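Side-chain contacts in Boca/mesd chaperone for ywtd beta-propeller-egf protein 1 (Caenorhabditis elegans, PDB 3OFG), which probably acts in the endoplasmic reticulum as a chaperone for maturation of the YWTD beta-propeller–EGF modules of LDL-receptor-type proteins, here represented by its structured domain: residues W35-I38 against W39-Q42; Q42-N46 against H47-Q51. One frame throughout, in Å; residues are numbered along the deposited sequence.

Interaction 1 of 2, residues W35-I38 against W39-Q42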
loop_
_atom_site.group_PDB
_atom_site.type_symbol
_atom_site.label_atom_id
_atom_site.label_comp_id
_atom_site.label_asym_id
_atom_site.label_seq_id
_atom_site.Cartn_x
_atom_site.Cartn_y
_atom_site.Cartn_z
ATOM N N TRP A 35 16.130 -5.913 -4.862
ATOM C CA TRP A 35 15.621 -5.993 -6.223
ATOM C C TRP A 35 14.507 -5.003 -6.506
ATOM O O TRP A 35 14.433 -4.476 -7.617
ATOM C CB TRP A 35 15.232 -7.446 -6.584
ATOM C CG TRP A 35 16.494 -8.204 -6.829
ATOM C CD1 TRP A 35 17.146 -9.051 -5.965
ATOM C CD2 TRP A 35 17.335 -8.063 -7.965
ATOM N NE1 TRP A 35 18.341 -9.450 -6.516
ATOM C CE2 TRP A 35 18.472 -8.856 -7.742
ATOM C CE3 TRP A 35 17.229 -7.352 -9.162
ATOM C CZ2 TRP A 35 19.503 -8.963 -8.686
ATOM C CZ3 TRP A 35 18.255 -7.469 -10.097
ATOM C CH2 TRP A 35 19.360 -8.275 -9.852
ATOM N N THR A 36 13.665 -4.697 -5.526
ATOM C CA THR A 36 12.645 -3.681 -5.765
ATOM C C THR A 36 13.276 -2.336 -6.029
ATOM O O THR A 36 12.774 -1.586 -6.865
ATOM C CB THR A 36 11.581 -3.585 -4.658
ATOM O OG1 THR A 36 12.196 -3.347 -3.392
ATOM C CG2 THR A 36 10.771 -4.869 -4.606
ATOM N N GLN A 37 14.385 -2.014 -5.389
ATOM C CA GLN A 37 15.010 -0.740 -5.674
ATOM C C GLN A 37 15.650 -0.733 -7.048
ATOM O O GLN A 37 15.592 0.273 -7.739
ATOM C CB GLN A 37 16.038 -0.353 -4.627
ATOM C CG GLN A 37 16.424 1.083 -4.844
ATOM C CD GLN A 37 17.079 1.758 -3.675
ATOM O OE1 GLN A 37 16.542 1.791 -2.559
ATOM N NE2 GLN A 37 18.207 2.399 -3.949
ATOM N N ILE A 38 16.231 -1.844 -7.464
ATOM C CA ILE A 38 16.786 -1.952 -8.811
ATOM C C ILE A 38 15.685 -1.790 -9.854
ATOM O O ILE A 38 15.836 -1.030 -10.835
ATOM C CB ILE A 38 17.580 -3.265 -9.009
ATOM C CG1 ILE A 38 18.863 -3.216 -8.183
ATOM C CG2 ILE A 38 17.893 -3.516 -10.477
ATOM C CD1 ILE A 38 19.509 -4.580 -7.994
ATOM N N TRP A 39 14.576 -2.497 -9.688
ATOM C CA TRP A 39 13.459 -2.347 -10.633
ATOM C C TRP A 39 12.955 -0.913 -10.640
ATOM O O TRP A 39 12.632 -0.382 -11.705
ATOM C CB TRP A 39 12.337 -3.336 -10.353
ATOM C CG TRP A 39 12.793 -4.750 -10.424
ATOM C CD1 TRP A 39 13.737 -5.267 -11.262
ATOM C CD2 TRP A 39 12.342 -5.837 -9.605
ATOM N NE1 TRP A 39 13.897 -6.616 -11.012
ATOM C CE2 TRP A 39 13.060 -6.972 -9.998
ATOM C CE3 TRP A 39 11.405 -5.945 -8.574
ATOM C CZ2 TRP A 39 12.860 -8.214 -9.389
ATOM C CZ3 TRP A 39 11.226 -7.175 -7.964
ATOM C CH2 TRP A 39 11.964 -8.280 -8.369
ATOM N N GLN A 40 12.878 -0.278 -9.480
ATOM C CA GLN A 40 12.473 1.121 -9.416
ATOM C C GLN A 40 13.424 1.973 -10.250
ATOM O O GLN A 40 12.988 2.877 -10.992
ATOM C CB GLN A 40 12.455 1.595 -7.969
ATOM C CG GLN A 40 12.158 3.079 -7.807
ATOM C CD GLN A 40 12.343 3.534 -6.387
ATOM O OE1 GLN A 40 13.277 3.099 -5.700
ATOM N NE2 GLN A 40 11.479 4.431 -5.938
ATOM N N SER A 41 14.719 1.723 -10.142
ATOM C CA SER A 41 15.692 2.488 -10.940
ATOM C C SER A 41 15.517 2.256 -12.434
ATOM O O SER A 41 15.514 3.211 -13.238
ATOM C CB SER A 41 17.120 2.112 -10.556
ATOM O OG SER A 41 17.421 2.545 -9.236
ATOM N N GLN A 42 15.346 1.009 -12.843
ATOM C CA GLN A 42 15.139 0.685 -14.237
ATOM C C GLN A 42 13.858 1.328 -14.770
ATOM O O GLN A 42 13.843 1.903 -15.882
ATOM C CB GLN A 42 15.109 -0.827 -14.441
ATOM C CG GLN A 42 16.430 -1.490 -14.163
ATOM C CD GLN A 42 16.307 -2.978 -14.356
ATOM O OE1 GLN A 42 15.834 -3.686 -13.483
ATOM N NE2 GLN A 42 16.601 -3.442 -15.562
#

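Interaction 2 of 2, residues Q42-N46 against H47-Q51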
loop_
_atom_site.group_PDB
_atom_site.type_symbol
_atom_site.label_atom_id
_atom_site.label_comp_id
_atom_site.label_asym_id
_atom_site.label_seq_id
_atom_site.Cartn_x
_atom_site.Cartn_y
_atom_site.Cartn_z
ATOM N N GLN A 42 15.346 1.009 -12.843
ATOM C CA GLN A 42 15.139 0.685 -14.237
ATOM C C GLN A 42 13.858 1.328 -14.770
ATOM O O GLN A 42 13.843 1.903 -15.882
ATOM C CB GLN A 42 15.109 -0.827 -14.441
ATOM C CG GLN A 42 16.430 -1.490 -14.163
ATOM C CD GLN A 42 16.307 -2.978 -14.356
ATOM O OE1 GLN A 42 15.834 -3.686 -13.483
ATOM N NE2 GLN A 42 16.601 -3.442 -15.562
ATOM N N LEU A 43 12.791 1.323 -13.986
ATOM C CA LEU A 43 11.547 1.960 -14.378
ATOM C C LEU A 43 11.715 3.472 -14.449
ATOM O O LEU A 43 11.175 4.099 -15.365
ATOM C CB LEU A 43 10.405 1.536 -13.449
ATOM C CG LEU A 43 9.883 0.140 -13.811
ATOM C CD1 LEU A 43 9.124 -0.460 -12.649
ATOM C CD2 LEU A 43 8.986 0.183 -15.032
ATOM N N TYR A 44 12.462 4.066 -13.518
ATOM C CA TYR A 44 12.737 5.490 -13.550
ATOM C C TYR A 44 13.407 5.814 -14.895
ATOM O O TYR A 44 13.068 6.818 -15.557
ATOM C CB TYR A 44 13.657 5.908 -12.389
ATOM C CG TYR A 44 13.961 7.384 -12.455
ATOM C CD1 TYR A 44 14.976 7.863 -13.291
ATOM C CD2 TYR A 44 13.188 8.304 -11.762
ATOM C CE1 TYR A 44 15.226 9.225 -13.397
ATOM C CE2 TYR A 44 13.441 9.669 -11.875
ATOM C CZ TYR A 44 14.447 10.088 -12.696
ATOM O OH TYR A 44 14.672 11.470 -12.790
ATOM N N ASN A 45 14.350 4.991 -15.325
ATOM C CA ASN A 45 15.067 5.255 -16.565
ATOM C C ASN A 45 14.198 5.053 -17.812
ATOM O O ASN A 45 14.539 5.552 -18.886
ATOM C CB ASN A 45 16.349 4.431 -16.607
ATOM C CG ASN A 45 17.292 4.808 -15.505
ATOM O OD1 ASN A 45 17.305 5.946 -15.057
ATOM N ND2 ASN A 45 18.066 3.871 -15.025
ATOM N N ASN A 46 13.060 4.383 -17.662
ATOM C CA ASN A 46 12.032 4.234 -18.685
ATOM C C ASN A 46 10.928 5.288 -18.486
ATOM O O ASN A 46 9.864 5.196 -19.095
ATOM C CB ASN A 46 11.395 2.842 -18.634
ATOM C CG ASN A 46 12.327 1.763 -19.036
ATOM O OD1 ASN A 46 13.399 2.031 -19.568
ATOM N ND2 ASN A 46 11.931 0.513 -18.786
ATOM N N HIS A 47 11.187 6.249 -17.610
ATOM C CA HIS A 47 10.316 7.398 -17.406
ATOM C C HIS A 47 9.029 7.076 -16.645
ATOM O O HIS A 47 8.011 7.735 -16.842
ATOM C CB HIS A 47 10.042 8.059 -18.766
ATOM C CG HIS A 47 11.270 8.120 -19.611
ATOM N ND1 HIS A 47 12.392 8.809 -19.205
ATOM C CD2 HIS A 47 11.623 7.466 -20.741
ATOM C CE1 HIS A 47 13.364 8.618 -20.073
ATOM N NE2 HIS A 47 12.925 7.806 -21.018
ATOM N N VAL A 48 9.095 6.069 -15.776
ATOM C CA VAL A 48 8.005 5.727 -14.880
ATOM C C VAL A 48 8.441 6.013 -13.452
ATOM O O VAL A 48 9.257 5.275 -12.902
ATOM C CB VAL A 48 7.635 4.256 -15.016
ATOM C CG1 VAL A 48 6.481 3.918 -14.080
ATOM C CG2 VAL A 48 7.220 3.949 -16.448
ATOM N N ASP A 49 7.923 7.087 -12.861
ATOM C CA ASP A 49 8.209 7.451 -11.484
ATOM C C ASP A 49 7.277 6.719 -10.523
ATOM O O ASP A 49 6.074 6.699 -10.708
ATOM C CB ASP A 49 8.012 8.963 -11.302
ATOM C CG ASP A 49 9.031 9.789 -12.044
ATOM O OD1 ASP A 49 10.228 9.445 -11.984
ATOM O OD2 ASP A 49 8.626 10.808 -12.666
ATOM N N LEU A 50 7.846 6.152 -9.471
ATOM C CA LEU A 50 7.053 5.432 -8.492
ATOM C C LEU A 50 7.754 5.487 -7.148
ATOM O O LEU A 50 8.952 5.720 -7.071
ATOM C CB LEU A 50 6.799 3.984 -8.929
ATOM C CG LEU A 50 8.067 3.173 -9.072
ATOM C CD1 LEU A 50 8.393 2.442 -7.768
ATOM C CD2 LEU A 50 8.003 2.164 -10.216
ATOM N N GLN A 51 6.984 5.246 -6.095
ATOM C CA GLN A 51 7.467 5.147 -4.720
ATOM C C GLN A 51 7.302 3.699 -4.267
ATOM O O GLN A 51 6.259 3.090 -4.528
ATOM C CB GLN A 51 6.660 6.107 -3.825
ATOM C CG GLN A 51 7.090 6.135 -2.371
ATOM C CD GLN A 51 6.431 7.259 -1.589
ATOM O OE1 GLN A 51 5.492 7.869 -2.049
ATOM N NE2 GLN A 51 6.941 7.523 -0.404
HETATM O O HOH W 1 11.529 9.057 -14.600
#

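Interaction 1 of 2, residues W35-I38 against W39-Q42
Two successive turns of helix 29-45 meet here through W35 and W39, one turn apart. The W39 indole lies back along the helix, CG anti to its own carbonyl carbon (chi1 -59°), and spreads against the preceding turn. One face of the ring takes the carbonyl oxygen of W35, with W35 O 3.2 Å from W39 CD2. W35 CB stands over the six-membered ring as a CH-pi contact, 3.9 Å from that ring's centroid and 19° off its normal. The two indoles themselves are inclined at 39° and neither stack nor meet edge-to-face. The same W35 O accepts the nearly straight bond from W39 N (2.9 Å). The methyl T36 CG2 reaches W39 CZ3 at 4.1 Å, while T36 OG1 turns back to bond T32 O. Further along, the extended Q42 side chain runs beside I38, Q42 OE1 lying 3.6 Å from I38 CG2. Elsewhere in the chain, F82 meets the W35 ring edge-to-face and also touches W39, whereas T36 packs on V52 and V54 of strand 50-56. Such i to i+4 spacing of side chains, with repeated backbone bonds from N-H to the carbonyl four residues back, is characteristic of an amphipathic alpha-helix laid on a beta-sheet.

Interaction 2 of 2, residues Q42-N46 against H47-Q51
H47 and L43 give up the most surface, with V48 among those that follow, where helix 29-45 ends and the chain turns toward strand 50-56. H47 has a positive phi (74°) and is the C-prime residue of a Schellman motif: V48 N bonds L43 O at 2.9 Å, and H47 N bonds Y44 O at 2.8 Å. L43 O also accepts from N46 N, the two donors arriving from opposite faces of the carbonyl plane. The H47 imidazole folds back over the last turn, with N45 O above one ring face. On the inner side L43 CB meets V48 CB at 4.2 Å, and L43 CD1 touches L50 CD2 at 3.7 Å, the two leucine side chains crossing at about a right angle; F62 packs on both leucines. Y44 and D49 run side by side, D49 OD1 being 3.2 Å from Y44 CD2. A water over the centre of the Y44 ring donates to D49 OD1 and to Y44 O, each at 2.9 Å. Polar bonds thus satisfy carbonyls at the helix end, and the bridging water links that end to the carboxylate, while the leucine–valine side of the turn is buried as hydrocarbon.

How the interactions relate
From the N terminus, the chain passes strand 12-17 before entering helix 29-45, which carries interaction 1 in its middle and the first half of interaction 2 at its C-terminal end. Both contacts are local: interaction 1 closes no loop beyond successive helical turns, whereas interaction 2 closes the short turn that leads from the helix into strand 50-56, an outermost strand of the four-stranded antiparallel sheet within this chain. They follow one another along the chain and share Q42, neither enclosing nor crossing the other. A probable hydrogen bond from Q40 NE2 to L50 O, 3.1 Å, joins them directly, tying the C-terminal half of the helix to the start of the strand.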